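Local coordinates for insecticidal crystal protein Cry35Ab1 (Bacillus thuringiensis, PDB 4JP0), which acts with Cry34Ab1 as one component of a binary insecticidal toxin that kills western corn rootworm, probably by attacking the larval midgut epithelium, at residues W211-G216 with N308-L313; Y231-E236 with E291-Q296. All coordinates share one frame; numbering follows the deposited sequence.

Contact 1: residues W211-G216 with N308-L313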
# COMPACT_ATOMS: atom_id res chain seq x y z
N TRP A 211 -20.07 1.99 -0.18
CA TRP A 211 -20.86 2.76 0.76
C TRP A 211 -21.43 1.81 1.83
O TRP A 211 -21.69 0.65 1.54
CB TRP A 211 -22.02 3.43 0.02
CG TRP A 211 -21.59 4.51 -0.94
CD1 TRP A 211 -21.45 4.41 -2.30
CD2 TRP A 211 -21.26 5.87 -0.60
NE1 TRP A 211 -21.08 5.63 -2.83
CE2 TRP A 211 -20.94 6.53 -1.80
CE3 TRP A 211 -21.26 6.60 0.60
CZ2 TRP A 211 -20.58 7.89 -1.84
CZ3 TRP A 211 -20.88 7.98 0.56
CH2 TRP A 211 -20.56 8.59 -0.65
N GLN A 212 -21.63 2.34 3.05
CA GLN A 212 -22.21 1.65 4.19
C GLN A 212 -22.97 2.64 5.09
O GLN A 212 -22.51 3.74 5.32
CB GLN A 212 -21.10 0.98 5.02
CG GLN A 212 -21.59 0.10 6.16
CD GLN A 212 -20.44 -0.62 6.87
OE1 GLN A 212 -20.19 -0.38 8.07
NE2 GLN A 212 -19.72 -1.46 6.14
N ARG A 213 -24.13 2.21 5.59
CA ARG A 213 -24.95 3.00 6.50
C ARG A 213 -24.11 3.50 7.67
O ARG A 213 -23.30 2.77 8.20
CB ARG A 213 -26.09 2.11 7.02
CG ARG A 213 -26.77 2.55 8.30
CD ARG A 213 -27.81 1.54 8.83
NE ARG A 213 -27.95 1.61 10.28
CZ ARG A 213 -29.01 1.17 10.95
NH1 ARG A 213 -30.04 0.63 10.30
NH2 ARG A 213 -29.05 1.28 12.28
N ALA A 214 -24.27 4.77 8.04
CA ALA A 214 -23.55 5.30 9.19
C ALA A 214 -24.32 4.95 10.46
O ALA A 214 -25.51 5.27 10.58
CB ALA A 214 -23.41 6.77 9.08
N VAL A 215 -23.64 4.32 11.40
CA VAL A 215 -24.24 3.93 12.65
C VAL A 215 -24.71 5.21 13.39
O VAL A 215 -23.93 6.17 13.56
CB VAL A 215 -23.26 3.09 13.52
CG1 VAL A 215 -23.96 2.60 14.80
CG2 VAL A 215 -22.65 1.90 12.72
N GLY A 216 -25.98 5.23 13.76
CA GLY A 216 -26.61 6.33 14.48
C GLY A 216 -27.38 7.29 13.58
O GLY A 216 -28.15 8.15 14.06
N ASN A 308 -38.23 10.25 7.15
CA ASN A 308 -37.18 9.37 7.66
C ASN A 308 -35.89 9.73 6.92
O ASN A 308 -35.92 10.09 5.74
CB ASN A 308 -37.54 7.89 7.44
CG ASN A 308 -38.95 7.52 8.02
OD1 ASN A 308 -39.77 6.86 7.35
ND2 ASN A 308 -39.23 7.96 9.25
N SER A 309 -34.75 9.63 7.62
CA SER A 309 -33.46 9.95 7.00
C SER A 309 -32.46 8.89 7.41
O SER A 309 -32.63 8.24 8.43
CB SER A 309 -32.97 11.31 7.50
OG SER A 309 -31.75 11.70 6.88
N ILE A 310 -31.46 8.70 6.58
CA ILE A 310 -30.37 7.82 6.91
C ILE A 310 -29.15 8.36 6.18
O ILE A 310 -29.28 9.00 5.14
CB ILE A 310 -30.67 6.36 6.50
CG1 ILE A 310 -29.61 5.41 7.09
CG2 ILE A 310 -30.72 6.25 5.01
CD1 ILE A 310 -29.99 3.95 7.08
N GLY A 311 -27.97 8.07 6.71
CA GLY A 311 -26.76 8.54 6.09
C GLY A 311 -25.81 7.43 5.70
O GLY A 311 -25.84 6.33 6.28
N PHE A 312 -24.99 7.70 4.69
CA PHE A 312 -23.97 6.76 4.26
C PHE A 312 -22.59 7.37 4.26
O PHE A 312 -22.44 8.59 4.09
CB PHE A 312 -24.28 6.25 2.87
CG PHE A 312 -25.56 5.46 2.79
CD1 PHE A 312 -26.76 6.08 2.47
CD2 PHE A 312 -25.56 4.10 3.05
CE1 PHE A 312 -27.93 5.37 2.42
CE2 PHE A 312 -26.73 3.38 2.97
CZ PHE A 312 -27.92 4.01 2.65
N LEU A 313 -21.60 6.51 4.44
CA LEU A 313 -20.18 6.86 4.39
C LEU A 313 -19.49 5.96 3.39
O LEU A 313 -19.88 4.80 3.22
CB LEU A 313 -19.54 6.61 5.75
CG LEU A 313 -20.01 7.59 6.83
CD1 LEU A 313 -19.74 7.03 8.21
CD2 LEU A 313 -19.25 8.92 6.60
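The indole of W211 lies against the backbone of L313, whose N sits in the ring plane at the edge. Its CE3 comes within 3.4 Å of L313 C and also meets F312 CB. CG of W211 is anti to the carbonyl carbon (chi1 -68°), which brings CE3 of the six-membered ring to the L313 backbone. NE1 donates to K156 O, and Y158 pairs edge-to-face with the indole. The F312 ring receives the Q212 carbonyl carbon at its edge, and its CD2 is 3.5 Å from R213 N.

Three backbone hydrogen bonds join these antiparallel strands. Q212 and L313 form a hydrogen-bonded pair with both bonds present at 3.0 Å, from Q212 N to L313 O and from L313 N to Q212 O. A214 N adds a bond of 2.8 Å to G311 O. R213 and F312 are the non-hydrogen-bonded pair between them. The extended chain of R213 crosses I310 at about a right angle, CD touching I310 CD1 at 3.7 Å. A214 CB packs on L313 CD1.

V215 and G216 swing away from 308-313, and pairing resumes beyond them, with S309 bonded to V219. Strand 202-221 is thus interrupted within the long-stranded sheet of this Toxin_10 protein, a family generally grouped with aerolysin-type beta-pore-forming toxins. S217 OG bonds to A214 O and G311 N. The two strands are the central pair of a four-stranded antiparallel sheet. Loop residues P159 and I167 touch F312. A214 and L313 pack against Y341 of strand 327-346, and strand 225-234 adds Y231 and W233 next to them.

Contact 2: residues Y231-E236 with E291-Q296; sequences YEWGTE and EKYQEQ
Y293 lies over one face of the W233 indole in an antiparallel two-stranded ribbon made by strands 225-234 and 292-301. Y293 CB stands above the five-membered ring, 3.9 Å from its centroid, a CH-pi contact. Y293 CD1 reaches W233 CH2 at 3.7 Å, and the two ring planes are inclined by 38°. The W233 ring gets there because CG sits between the backbone N and the carbonyl carbon (chi1 61°), folding the indole across the ribbon. W233 NE1 is buried with no hydrogen-bond partner. Y231 takes a similar torsion, and E295 CB lies over its ring face. These four side chains share one face of the ribbon.

E232 and Q294 are on the other face, side by side, with Q294 NE2 3.4 Å from E232 CG. K292 reaches in with them. K292 NZ forms a salt bridge with E236 OE2, whose modelled length is doubtfully short, and a long one with E232 OE1. Together they make a salt-bridge network.

Backbone hydrogen bonds set the register of these side chains. Y293 N to W233 O (2.9 Å) and W233 N to Y293 O close the central hydrogen-bonded pair. E295 N bonds to Y231 O, while the return bond is weak. G234 has backbone angles that call for glycine, and its CA lies 3.2 Å from E291 O, a CA-H...O contact.

Further out, I253 touches both W233 and Y293, and Y341 stacks on the Y231 ring. Y293 OH bonds to K288 NZ and accepts from E291 N, which fixes the phenol end. T235 OG1 bonds to Q334 O. Beside it, T235 N donates to E291 O at 2.8 Å.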
# COMPACT_ATOMS: atom_id res chain seq x y z
N TYR A 231 -23.65 10.45 14.41
CA TYR A 231 -23.32 9.21 13.73
C TYR A 231 -21.85 8.97 13.99
O TYR A 231 -21.13 9.89 14.36
CB TYR A 231 -23.62 9.24 12.23
CG TYR A 231 -22.81 10.23 11.44
CD1 TYR A 231 -21.57 9.87 10.92
CD2 TYR A 231 -23.28 11.51 11.20
CE1 TYR A 231 -20.83 10.76 10.20
CE2 TYR A 231 -22.53 12.42 10.46
CZ TYR A 231 -21.31 12.03 9.96
OH TYR A 231 -20.53 12.88 9.23
N GLU A 232 -21.43 7.73 13.81
CA GLU A 232 -20.05 7.33 14.02
C GLU A 232 -19.27 7.21 12.72
O GLU A 232 -19.81 6.86 11.69
CB GLU A 232 -20.04 5.97 14.70
CG GLU A 232 -20.71 5.98 16.06
CD GLU A 232 -20.87 4.57 16.61
OE1 GLU A 232 -20.18 3.65 16.10
OE2 GLU A 232 -21.68 4.40 17.55
N TRP A 233 -17.98 7.49 12.78
CA TRP A 233 -17.13 7.28 11.61
C TRP A 233 -15.73 7.04 12.13
O TRP A 233 -15.51 7.04 13.35
CB TRP A 233 -17.19 8.45 10.65
CG TRP A 233 -16.74 9.77 11.24
CD1 TRP A 233 -17.46 10.62 12.03
CD2 TRP A 233 -15.46 10.38 11.05
NE1 TRP A 233 -16.70 11.73 12.35
CE2 TRP A 233 -15.47 11.59 11.76
CE3 TRP A 233 -14.31 10.00 10.37
CZ2 TRP A 233 -14.36 12.44 11.79
CZ3 TRP A 233 -13.21 10.84 10.39
CH2 TRP A 233 -13.24 12.04 11.11
N GLY A 234 -14.78 6.86 11.22
CA GLY A 234 -13.41 6.57 11.62
C GLY A 234 -13.14 5.08 11.44
O GLY A 234 -13.45 4.50 10.40
N THR A 235 -12.60 4.46 12.47
CA THR A 235 -12.33 3.04 12.41
C THR A 235 -12.40 2.44 13.78
O THR A 235 -12.10 3.11 14.76
CB THR A 235 -10.95 2.78 11.79
OG1 THR A 235 -10.72 1.36 11.72
CG2 THR A 235 -9.84 3.29 12.72
N GLU A 236 -12.82 1.19 13.84
CA GLU A 236 -12.88 0.47 15.10
C GLU A 236 -11.75 -0.53 15.17
O GLU A 236 -11.64 -1.30 16.12
CB GLU A 236 -14.21 -0.27 15.26
CG GLU A 236 -15.41 0.63 15.53
CD GLU A 236 -16.70 -0.14 15.74
OE1 GLU A 236 -16.68 -1.39 15.59
OE2 GLU A 236 -17.73 0.50 16.04
N GLU A 291 -9.13 7.37 14.68
CA GLU A 291 -9.73 6.51 15.67
C GLU A 291 -11.22 6.35 15.42
O GLU A 291 -11.63 6.27 14.31
CB GLU A 291 -9.46 6.99 17.09
CG GLU A 291 -8.28 7.88 17.22
CD GLU A 291 -7.97 8.27 18.64
OE1 GLU A 291 -8.80 8.03 19.55
OE2 GLU A 291 -6.88 8.79 18.82
N LYS A 292 -12.00 6.29 16.48
CA LYS A 292 -13.46 6.19 16.39
C LYS A 292 -14.05 7.56 16.80
O LYS A 292 -13.75 8.07 17.87
CB LYS A 292 -13.94 5.08 17.33
CG LYS A 292 -15.44 4.86 17.38
CD LYS A 292 -15.78 3.58 18.14
CE LYS A 292 -17.29 3.31 18.17
NZ LYS A 292 -17.65 1.84 18.09
N TYR A 293 -14.90 8.14 15.94
CA TYR A 293 -15.50 9.46 16.21
C TYR A 293 -17.01 9.52 16.12
O TYR A 293 -17.66 8.59 15.66
CB TYR A 293 -14.93 10.51 15.26
CG TYR A 293 -13.43 10.49 15.19
CD1 TYR A 293 -12.78 9.93 14.10
CD2 TYR A 293 -12.67 11.01 16.24
CE1 TYR A 293 -11.41 9.89 14.04
CE2 TYR A 293 -11.30 10.97 16.20
CZ TYR A 293 -10.67 10.41 15.09
OH TYR A 293 -9.31 10.37 15.03
N GLN A 294 -17.57 10.65 16.58
CA GLN A 294 -19.01 10.94 16.45
C GLN A 294 -19.20 12.36 15.97
O GLN A 294 -18.74 13.30 16.61
CB GLN A 294 -19.74 10.75 17.77
CG GLN A 294 -19.39 9.47 18.46
CD GLN A 294 -20.59 8.81 19.11
OE1 GLN A 294 -21.46 9.50 19.64
NE2 GLN A 294 -20.64 7.48 19.07
N GLU A 295 -19.85 12.53 14.83
CA GLU A 295 -20.02 13.86 14.29
C GLU A 295 -21.41 14.32 14.61
O GLU A 295 -22.39 13.63 14.33
CB GLU A 295 -19.80 13.87 12.78
CG GLU A 295 -19.80 15.27 12.18
CD GLU A 295 -18.72 16.17 12.76
OE1 GLU A 295 -17.76 15.64 13.35
OE2 GLU A 295 -18.84 17.42 12.64
N GLN A 296 -21.50 15.49 15.23
CA GLN A 296 -22.81 16.04 15.56
C GLN A 296 -23.43 16.54 14.26
O GLN A 296 -22.75 17.15 13.44
CB GLN A 296 -22.65 17.19 16.55
CG GLN A 296 -23.97 17.81 17.03
CD GLN A 296 -23.73 18.89 18.07
OE1 GLN A 296 -22.59 19.11 18.50
NE2 GLN A 296 -24.80 19.57 18.48

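The centres of contacts 1 and 2 are about 12 Å apart, in the toxin part of the chain that follows the ricin B-type lectin region. Along the chain the order is 211-216, 231-236, 291-296, 308-313, so contact 2 falls between the two halves of contact 1. Strands 202-221 and 225-234 are consecutive, as are 292-301 and 307-323. Contact 1 belongs to the four-stranded sheet and contact 2 to the two-stranded ribbon. They touch directly: V215 O is 3.0 Å from E232 N, a probable hydrogen bond, and L313 CD1 packs on W233 CB. G234 also bonds to S336 of the sheet, so backbone bonds as well as side chains join the ribbon to it.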